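Local coordinates for cyclin homolog (Herpesvirus saimiri, PDB 2F2C), which belongs to the D-type cyclins, modulates the host cell cycle and may promote the rapid T-cell proliferation that accompanies latent infection, at residues 41-46 with 86-91; 47-52 with 186-191; 99-104 with 137-142. All blocks are in the same frame, centred on the assembly; numbering follows the deposited sequence.

Contact 1: 41-46 with 86-91; sequences WEIQTE and KKQGTK
With CG anti to the backbone N (chi1 -172°) and the rest of the chain extended, Glu-46 carries its carboxylate across to Thr-90 and the backbone N of Lys-91, while Gln-44, bent at chi2, folds its amide toward Gln-88 and Gly-89. Two loops of the N-terminal cyclin box meet here: segment 41-46 leads into helix 49-65, and the loop segment 86-91 lies between helix 72-83 and helix 94-109. They run side by side in much the same direction, 25° apart. A type I turn spans Trp-41 to Gln-44, with Gln-44 N donating to Trp-41 O over 3.0 Å.

Glutamine suits the middle of this contact because it is long and flexible enough to bring a polar amide across to the other loop. The two side chains come from opposite directions, their amide planes turned 47° against each other. The Gln-88 amide reaches into the peptide region of Ile-43 and Thr-45, and the Gln-88 side chain crosses that of Thr-45 at about a right angle. The Gln-44 amide lies near the backbone of Lys-87, and Gly-89, which is buried, brings its own backbone close to the same amide.

At the far end, Lys-91 N gives Glu-46 OE2 a weak, bent hydrogen bond of 2.8 Å. The other oxygen of Glu-46, OE1, lies 3.3 Å from Thr-90 CB. The first carbons of the Lys-91 side chain cross the glutamate at a slant, CG of Lys-91 lying 3.9 Å from CG of Glu-46. The charged end is farther off, with Lys-91 NZ 5.8 Å from Glu-46 OE2.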
loop_
_atom_site.group_PDB
_atom_site.type_symbol
_atom_site.label_atom_id
_atom_site.label_comp_id
_atom_site.label_asym_id
_atom_site.label_seq_id
_atom_site.Cartn_x
_atom_site.Cartn_y
_atom_site.Cartn_z
ATOM N N TRP A 41 12.894 23.179 7.532
ATOM C CA TRP A 41 12.077 23.822 8.580
ATOM C C TRP A 41 12.048 25.351 8.501
ATOM O O TRP A 41 11.769 26.018 9.498
ATOM C CB TRP A 41 12.528 23.367 9.983
ATOM C CG TRP A 41 12.020 22.007 10.403
ATOM C CD1 TRP A 41 11.630 20.983 9.583
ATOM C CD2 TRP A 41 11.879 21.518 11.747
ATOM N NE1 TRP A 41 11.230 19.901 10.331
ATOM C CE2 TRP A 41 11.380 20.196 11.663
ATOM C CE3 TRP A 41 12.110 22.067 13.017
ATOM C CZ2 TRP A 41 11.113 19.415 12.798
ATOM C CZ3 TRP A 41 11.842 21.291 14.141
ATOM C CH2 TRP A 41 11.347 19.980 14.022
ATOM N N GLU A 42 12.307 25.889 7.306
ATOM C CA GLU A 42 12.505 27.332 7.087
ATOM C C GLU A 42 11.344 28.229 7.516
ATOM O O GLU A 42 11.560 29.359 7.930
ATOM C CB GLU A 42 12.872 27.593 5.641
ATOM N N ILE A 43 10.125 27.710 7.431
ATOM C CA ILE A 43 8.898 28.436 7.774
ATOM C C ILE A 43 8.714 28.617 9.281
ATOM O O ILE A 43 7.709 29.173 9.724
ATOM C CB ILE A 43 7.679 27.680 7.154
ATOM C CG1 ILE A 43 7.614 27.944 5.648
ATOM C CG2 ILE A 43 6.348 28.072 7.821
ATOM C CD1 ILE A 43 7.219 26.738 4.825
ATOM N N GLN A 44 9.682 28.155 10.066
ATOM C CA GLN A 44 9.526 28.102 11.517
ATOM C C GLN A 44 10.137 29.285 12.246
ATOM O O GLN A 44 11.222 29.742 11.897
ATOM C CB GLN A 44 10.081 26.789 12.075
ATOM C CG GLN A 44 9.250 25.555 11.725
ATOM C CD GLN A 44 7.813 25.637 12.225
ATOM O OE1 GLN A 44 6.897 25.157 11.558
ATOM N NE2 GLN A 44 7.614 26.244 13.393
ATOM N N THR A 45 9.438 29.765 13.269
ATOM C CA THR A 45 9.867 30.947 14.021
ATOM C C THR A 45 10.609 30.547 15.293
ATOM O O THR A 45 11.618 31.154 15.657
ATOM C CB THR A 45 8.650 31.836 14.377
ATOM O OG1 THR A 45 7.815 31.999 13.225
ATOM C CG2 THR A 45 9.087 33.268 14.719
ATOM N N GLU A 46 10.093 29.522 15.960
ATOM C CA GLU A 46 10.624 29.065 17.232
ATOM C C GLU A 46 11.572 27.878 17.008
ATOM O O GLU A 46 12.753 28.071 16.716
ATOM C CB GLU A 46 9.458 28.700 18.149
ATOM C CG GLU A 46 9.825 28.382 19.586
ATOM C CD GLU A 46 8.597 28.286 20.469
ATOM O OE1 GLU A 46 7.554 28.863 20.089
ATOM O OE2 GLU A 46 8.667 27.641 21.541
ATOM N N LYS A 86 3.632 23.579 6.723
ATOM C CA LYS A 86 2.284 24.117 6.614
ATOM C C LYS A 86 1.773 24.804 7.879
ATOM O O LYS A 86 1.315 25.946 7.812
ATOM C CB LYS A 86 1.314 23.044 6.095
ATOM C CG LYS A 86 1.539 22.719 4.610
ATOM C CD LYS A 86 0.460 21.803 4.042
ATOM C CE LYS A 86 0.633 21.596 2.533
ATOM N NZ LYS A 86 0.531 22.860 1.730
ATOM N N LYS A 87 1.837 24.129 9.023
ATOM C CA LYS A 87 1.422 24.764 10.278
ATOM C C LYS A 87 2.659 25.123 11.106
ATOM O O LYS A 87 3.777 24.773 10.732
ATOM C CB LYS A 87 0.440 23.882 11.065
ATOM C CG LYS A 87 -0.888 23.566 10.348
ATOM C CD LYS A 87 -1.883 24.726 10.328
ATOM C CE LYS A 87 -3.207 24.277 9.716
ATOM N NZ LYS A 87 -4.227 25.362 9.622
ATOM N N GLN A 88 2.465 25.828 12.213
ATOM C CA GLN A 88 3.595 26.262 13.030
ATOM C C GLN A 88 3.798 25.354 14.248
ATOM O O GLN A 88 2.835 24.830 14.810
ATOM C CB GLN A 88 3.389 27.714 13.471
ATOM C CG GLN A 88 4.663 28.461 13.885
ATOM C CD GLN A 88 5.447 29.044 12.714
ATOM O OE1 GLN A 88 4.901 29.276 11.629
ATOM N NE2 GLN A 88 6.730 29.296 12.944
ATOM N N GLY A 89 5.053 25.167 14.646
ATOM C CA GLY A 89 5.367 24.420 15.855
ATOM C C GLY A 89 6.000 25.289 16.926
ATOM O O GLY A 89 6.753 26.220 16.625
ATOM N N THR A 90 5.683 24.995 18.182
ATOM C CA THR A 90 6.347 25.637 19.310
ATOM C C THR A 90 7.143 24.592 20.084
ATOM O O THR A 90 6.717 23.443 20.193
ATOM C CB THR A 90 5.330 26.382 20.245
ATOM O OG1 THR A 90 4.818 25.498 21.250
ATOM C CG2 THR A 90 4.076 26.840 19.487
ATOM N N LYS A 91 8.294 24.994 20.621
ATOM C CA LYS A 91 9.157 24.105 21.423
ATOM C C LYS A 91 8.382 23.332 22.487
ATOM O O LYS A 91 8.658 22.162 22.723
ATOM C CB LYS A 91 10.313 24.887 22.072
ATOM C CG LYS A 91 11.455 25.235 21.108
ATOM C CD LYS A 91 12.590 25.978 21.807
ATOM C CE LYS A 91 13.636 26.478 20.810
ATOM N NZ LYS A 91 14.465 27.590 21.395
#

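Contact 2: 47-52 with 186-191; sequences VTVDNR and IQPNIA
The backbones of Val-49 and Pro-188 face each other at a CA-to-CA distance of 6.6 Å, where the first turn of helix 49-65 approaches the loop between helices 170-184 and 195-208. This joins the two halves of a cyclin: the leading helix of the N-terminal cyclin box meets a turn of the C-terminal viral cyclin domain. Val-49 CG1, anti to its own backbone N, lies against the proline ring, 3.3 Å from Pro-188 CB. A branched valine and a rigid ring suit this small apolar touch at the boundary.

Arg-52, one turn further on, stretches across fully extended from CG to NE. Its guanidinium turns an edge to the loop, with Gln-187 O nearly in its plane; at 3.8 Å from Arg-52 NH1 this carbonyl is too distant for a hydrogen bond, and it already accepts from Ile-190 N. On the other arm, Arg-52 NH2 comes 3.4 Å from Ala-191 CB, a methyl small enough for a flat group to lie close to it. NH2 also forms a salt bridge with Asp-81, and Trp-41 packs on the side chain; the bridge probably limits rotation of the guanidinium and offsets its charge at a buried place. By sequence, Arg-52 appears to match the arginine of the cyclin MRAIL motif.

Thr-48, at the N-cap, and Asn-51 form a capping box at the start of the helix. Thr-48 N donates to Asn-51 OD1 (2.7 Å, 159°) from above the carbonyl plane, while the Thr-48 hydroxyl, OG1, gives Asn-51 OD1 an in-plane bond of 3.0 Å. OD1 thus holds two donors, and Thr-48 OG1 in turn accepts a weak bond from Asp-50 N at 3.3 Å.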
loop_
_atom_site.group_PDB
_atom_site.type_symbol
_atom_site.label_atom_id
_atom_site.label_comp_id
_atom_site.label_asym_id
_atom_site.label_seq_id
_atom_site.Cartn_x
_atom_site.Cartn_y
_atom_site.Cartn_z
ATOM N N VAL A 47 11.043 26.663 17.125
ATOM C CA VAL A 47 11.803 25.425 16.951
ATOM C C VAL A 47 12.885 25.530 15.869
ATOM O O VAL A 47 12.654 26.108 14.800
ATOM C CB VAL A 47 10.842 24.232 16.650
ATOM C CG1 VAL A 47 9.685 24.214 17.646
ATOM C CG2 VAL A 47 10.295 24.288 15.225
ATOM N N THR A 48 14.067 24.987 16.151
ATOM C CA THR A 48 15.134 24.959 15.147
ATOM C C THR A 48 15.518 23.537 14.753
ATOM O O THR A 48 14.860 22.561 15.129
ATOM C CB THR A 48 16.401 25.743 15.599
ATOM O OG1 THR A 48 17.146 24.955 16.534
ATOM C CG2 THR A 48 16.046 27.024 16.370
ATOM N N VAL A 49 16.591 23.432 13.980
ATOM C CA VAL A 49 17.037 22.157 13.461
ATOM C C VAL A 49 17.609 21.339 14.590
ATOM O O VAL A 49 17.426 20.129 14.629
ATOM C CB VAL A 49 18.070 22.335 12.343
ATOM C CG1 VAL A 49 18.386 21.006 11.695
ATOM C CG2 VAL A 49 17.528 23.269 11.289
ATOM N N ASP A 50 18.278 22.001 15.524
ATOM C CA ASP A 50 18.772 21.323 16.718
ATOM C C ASP A 50 17.628 20.615 17.439
ATOM O O ASP A 50 17.793 19.474 17.849
ATOM C CB ASP A 50 19.498 22.282 17.666
ATOM C CG ASP A 50 20.614 23.068 16.982
ATOM O OD1 ASP A 50 21.337 23.819 17.693
ATOM O OD2 ASP A 50 20.844 23.021 15.750
ATOM N N ASN A 51 16.472 21.271 17.573
ATOM C CA ASN A 51 15.292 20.621 18.162
ATOM C C ASN A 51 14.905 19.378 17.393
ATOM O O ASN A 51 14.642 18.341 17.985
ATOM C CB ASN A 51 14.080 21.544 18.220
ATOM C CG ASN A 51 14.379 22.856 18.882
ATOM O OD1 ASN A 51 15.013 23.730 18.292
ATOM N ND2 ASN A 51 13.901 23.019 20.106
ATOM N N ARG A 52 14.870 19.489 16.070
ATOM C CA ARG A 52 14.549 18.347 15.228
ATOM C C ARG A 52 15.361 17.094 15.616
ATOM O O ARG A 52 14.779 16.020 15.821
ATOM C CB ARG A 52 14.748 18.696 13.755
ATOM C CG ARG A 52 14.182 17.670 12.777
ATOM C CD ARG A 52 14.396 18.053 11.335
ATOM N NE ARG A 52 14.028 16.996 10.398
ATOM C CZ ARG A 52 14.891 16.207 9.768
ATOM N NH1 ARG A 52 16.194 16.322 9.989
ATOM N NH2 ARG A 52 14.443 15.286 8.917
ATOM N N ILE A 186 18.021 10.740 11.196
ATOM C CA ILE A 186 17.951 11.614 12.368
ATOM C C ILE A 186 18.646 12.952 12.076
ATOM O O ILE A 186 18.193 14.018 12.512
ATOM C CB ILE A 186 18.582 10.904 13.623
ATOM C CG1 ILE A 186 17.721 9.713 14.041
ATOM C CG2 ILE A 186 18.754 11.857 14.808
ATOM C CD1 ILE A 186 18.161 9.036 15.354
ATOM N N GLN A 187 19.748 12.877 11.338
ATOM C CA GLN A 187 20.610 14.026 11.083
ATOM C C GLN A 187 20.029 15.026 10.053
ATOM O O GLN A 187 19.478 14.619 9.006
ATOM C CB GLN A 187 21.992 13.533 10.656
ATOM C CG GLN A 187 23.037 13.467 11.759
ATOM C CD GLN A 187 22.461 13.228 13.138
ATOM O OE1 GLN A 187 22.373 12.087 13.590
ATOM N NE2 GLN A 187 22.063 14.300 13.806
ATOM N N PRO A 188 20.136 16.317 10.371
ATOM C CA PRO A 188 19.563 17.413 9.568
ATOM C C PRO A 188 19.902 17.401 8.072
ATOM O O PRO A 188 19.008 17.544 7.232
ATOM C CB PRO A 188 20.166 18.663 10.209
ATOM C CG PRO A 188 21.303 18.152 11.111
ATOM C CD PRO A 188 20.817 16.821 11.578
ATOM N N ASN A 189 21.174 17.219 7.741
ATOM C CA ASN A 189 21.627 17.262 6.358
ATOM C C ASN A 189 21.154 16.077 5.494
ATOM O O ASN A 189 21.434 16.019 4.297
ATOM C CB ASN A 189 23.152 17.363 6.332
ATOM C CG ASN A 189 23.826 16.073 6.766
ATOM O OD1 ASN A 189 23.356 15.379 7.676
ATOM N ND2 ASN A 189 24.924 15.736 6.106
ATOM N N ILE A 190 20.425 15.139 6.077
ATOM C CA ILE A 190 19.986 13.978 5.317
ATOM C C ILE A 190 18.605 14.260 4.751
ATOM O O ILE A 190 18.200 13.685 3.740
ATOM C CB ILE A 190 20.016 12.687 6.218
ATOM C CG1 ILE A 190 21.449 12.376 6.680
ATOM C CG2 ILE A 190 19.473 11.470 5.504
ATOM C CD1 ILE A 190 22.532 12.378 5.560
ATOM N N ALA A 191 17.886 15.174 5.398
ATOM C CA ALA A 191 16.476 15.426 5.061
ATOM C C ALA A 191 16.306 15.894 3.619
ATOM O O ALA A 191 15.288 15.604 2.980
ATOM C CB ALA A 191 15.876 16.447 6.021
#

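Contact 3: 99-104 with 137-142; sequences AACVLI and KDILEA
Ile-139 meets three side chains of 99-104 with two of its branches. Its CD1 reaches Ala-100 CB at 3.7 Å and Cys-101 SG at 4.0 Å, while CG2 lies 3.7 Å from Ile-104 CD1. The same Ile-104 methyl also touches Leu-140 CG at 4.0 Å, so the end of Ile-104 sits against two successive residues of the facing helix. Leu-140 and Ile-104 slide past each other in opposite directions; Ile-104 crosses Ile-139 obliquely. The longer branch of Ile-139 has CG1 anti to the carbonyl carbon (chi1 -71°) and then runs out extended, which carries CD1 over to the short side chains of Ala-100 and Cys-101. Alanine suits that position because its short methyl lets the incoming isoleucine come close to the helix.

Behind these side chains stand helices 94-109 and 129-142 of the N-terminal cyclin box, crossing at -69° with their local axes 10.3 Å apart. All five touching residues are buried and apolar or weakly polar, as expected in a helix-bundle core.

Further out, helix 72-83 closes the group: Ile-79 packs against Cys-101 and Ile-104, and Tyr-83 against Ile-139. Beyond Leu-140 lie Trp-145 and Thr-147. A different protein chain of the assembly also packs on Leu-103 and Leu-140 and hydrogen-bonds to Glu-141 OE1, consistent with the face that cyclins offer to their kinase.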
loop_
_atom_site.group_PDB
_atom_site.type_symbol
_atom_site.label_atom_id
_atom_site.label_comp_id
_atom_site.label_asym_id
_atom_site.label_seq_id
_atom_site.Cartn_x
_atom_site.Cartn_y
_atom_site.Cartn_z
ATOM N N ALA A 99 4.906 12.918 18.270
ATOM C CA ALA A 99 4.170 11.784 18.799
ATOM C C ALA A 99 3.066 11.408 17.832
ATOM O O ALA A 99 2.883 10.240 17.551
ATOM C CB ALA A 99 3.596 12.094 20.175
ATOM N N ALA A 100 2.346 12.394 17.305
ATOM C CA ALA A 100 1.221 12.105 16.420
ATOM C C ALA A 100 1.637 11.709 15.005
ATOM O O ALA A 100 0.838 11.129 14.261
ATOM C CB ALA A 100 0.257 13.251 16.395
ATOM N N CYS A 101 2.879 12.012 14.633
ATOM C CA CYS A 101 3.426 11.531 13.370
ATOM C C CYS A 101 3.688 10.033 13.429
ATOM O O CYS A 101 3.221 9.289 12.565
ATOM C CB CYS A 101 4.678 12.300 12.990
ATOM S SG CYS A 101 4.331 14.069 12.854
ATOM N N VAL A 102 4.393 9.577 14.457
ATOM C CA VAL A 102 4.583 8.144 14.689
ATOM C C VAL A 102 3.239 7.422 14.772
ATOM O O VAL A 102 3.110 6.298 14.293
ATOM C CB VAL A 102 5.407 7.879 15.972
ATOM C CG1 VAL A 102 5.365 6.418 16.367
ATOM C CG2 VAL A 102 6.834 8.310 15.761
ATOM N N LEU A 103 2.238 8.061 15.377
ATOM C CA LEU A 103 0.922 7.445 15.454
ATOM C C LEU A 103 0.390 7.225 14.035
ATOM O O LEU A 103 0.058 6.089 13.675
ATOM C CB LEU A 103 -0.064 8.243 16.322
ATOM C CG LEU A 103 -1.463 7.618 16.513
ATOM C CD1 LEU A 103 -1.411 6.327 17.298
ATOM C CD2 LEU A 103 -2.412 8.565 17.202
ATOM N N ILE A 104 0.355 8.283 13.221
ATOM C CA ILE A 104 -0.153 8.155 11.855
ATOM C C ILE A 104 0.663 7.125 11.066
ATOM O O ILE A 104 0.082 6.231 10.422
ATOM C CB ILE A 104 -0.246 9.543 11.136
ATOM C CG1 ILE A 104 -1.365 10.389 11.754
ATOM C CG2 ILE A 104 -0.566 9.384 9.665
ATOM C CD1 ILE A 104 -1.194 11.867 11.578
ATOM N N LYS A 137 -5.718 14.746 14.177
ATOM C CA LYS A 137 -6.770 15.317 13.345
ATOM C C LYS A 137 -6.312 16.601 12.655
ATOM O O LYS A 137 -6.683 16.852 11.513
ATOM C CB LYS A 137 -7.989 15.584 14.212
ATOM C CG LYS A 137 -9.245 15.926 13.455
ATOM C CD LYS A 137 -10.492 15.365 14.164
ATOM C CE LYS A 137 -10.646 15.862 15.606
ATOM N NZ LYS A 137 -11.477 14.921 16.417
ATOM N N ASP A 138 -5.497 17.401 13.346
ATOM C CA ASP A 138 -4.971 18.639 12.777
ATOM C C ASP A 138 -3.879 18.398 11.734
ATOM O O ASP A 138 -3.879 19.045 10.678
ATOM C CB ASP A 138 -4.510 19.602 13.872
ATOM C CG ASP A 138 -5.666 20.431 14.456
ATOM O OD1 ASP A 138 -5.590 20.819 15.647
ATOM O OD2 ASP A 138 -6.691 20.745 13.807
ATOM N N ILE A 139 -2.964 17.465 12.019
ATOM C CA ILE A 139 -1.967 17.029 11.021
ATOM C C ILE A 139 -2.622 16.509 9.733
ATOM O O ILE A 139 -2.340 16.996 8.632
ATOM C CB ILE A 139 -1.027 15.950 11.582
ATOM C CG1 ILE A 139 -0.076 16.545 12.619
ATOM C CG2 ILE A 139 -0.235 15.291 10.445
ATOM C CD1 ILE A 139 0.630 15.504 13.433
ATOM N N LEU A 140 -3.497 15.523 9.875
ATOM C CA LEU A 140 -4.140 14.930 8.725
ATOM C C LEU A 140 -4.800 15.970 7.821
ATOM O O LEU A 140 -4.578 15.981 6.611
ATOM C CB LEU A 140 -5.155 13.885 9.172
ATOM C CG LEU A 140 -4.579 12.527 9.585
ATOM C CD1 LEU A 140 -5.645 11.724 10.321
ATOM C CD2 LEU A 140 -4.039 11.748 8.388
ATOM N N GLU A 141 -5.593 16.860 8.401
ATOM C CA GLU A 141 -6.355 17.772 7.573
ATOM C C GLU A 141 -5.543 18.903 6.953
ATOM O O GLU A 141 -5.905 19.427 5.911
ATOM C CB GLU A 141 -7.669 18.215 8.248
ATOM C CG GLU A 141 -7.670 19.426 9.172
ATOM C CD GLU A 141 -9.104 19.837 9.554
ATOM O OE1 GLU A 141 -9.713 19.180 10.438
ATOM O OE2 GLU A 141 -9.643 20.810 8.966
ATOM N N ALA A 142 -4.408 19.224 7.559
ATOM C CA ALA A 142 -3.461 20.178 6.985
ATOM C C ALA A 142 -2.753 19.637 5.740
ATOM O O ALA A 142 -2.558 20.368 4.774
ATOM C CB ALA A 142 -2.443 20.609 8.028
#

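In the fold
Contacts 1 and 3 lie wholly within the N-terminal cyclin box, whereas contact 2 ties its helix 49-65 to the C-terminal domain. The centre of contact 1 is about 13 Å from that of contact 2 and about 16 Å from that of contact 3. Contact 1 touches contact 2 through Trp-41 and Lys-91, and contact 3 through Lys-86 and Lys-87 against Ala-142, while contacts 2 and 3 stay about 10 Å apart at their nearest atoms. Along the chain the segments of contacts 1 and 2 alternate, contact 1 closes before contact 3 opens, and contact 3 is nested within the loop closed by contact 2. Contact 1 therefore bridges the interdomain boundary and the buried helix packing of the N-terminal box.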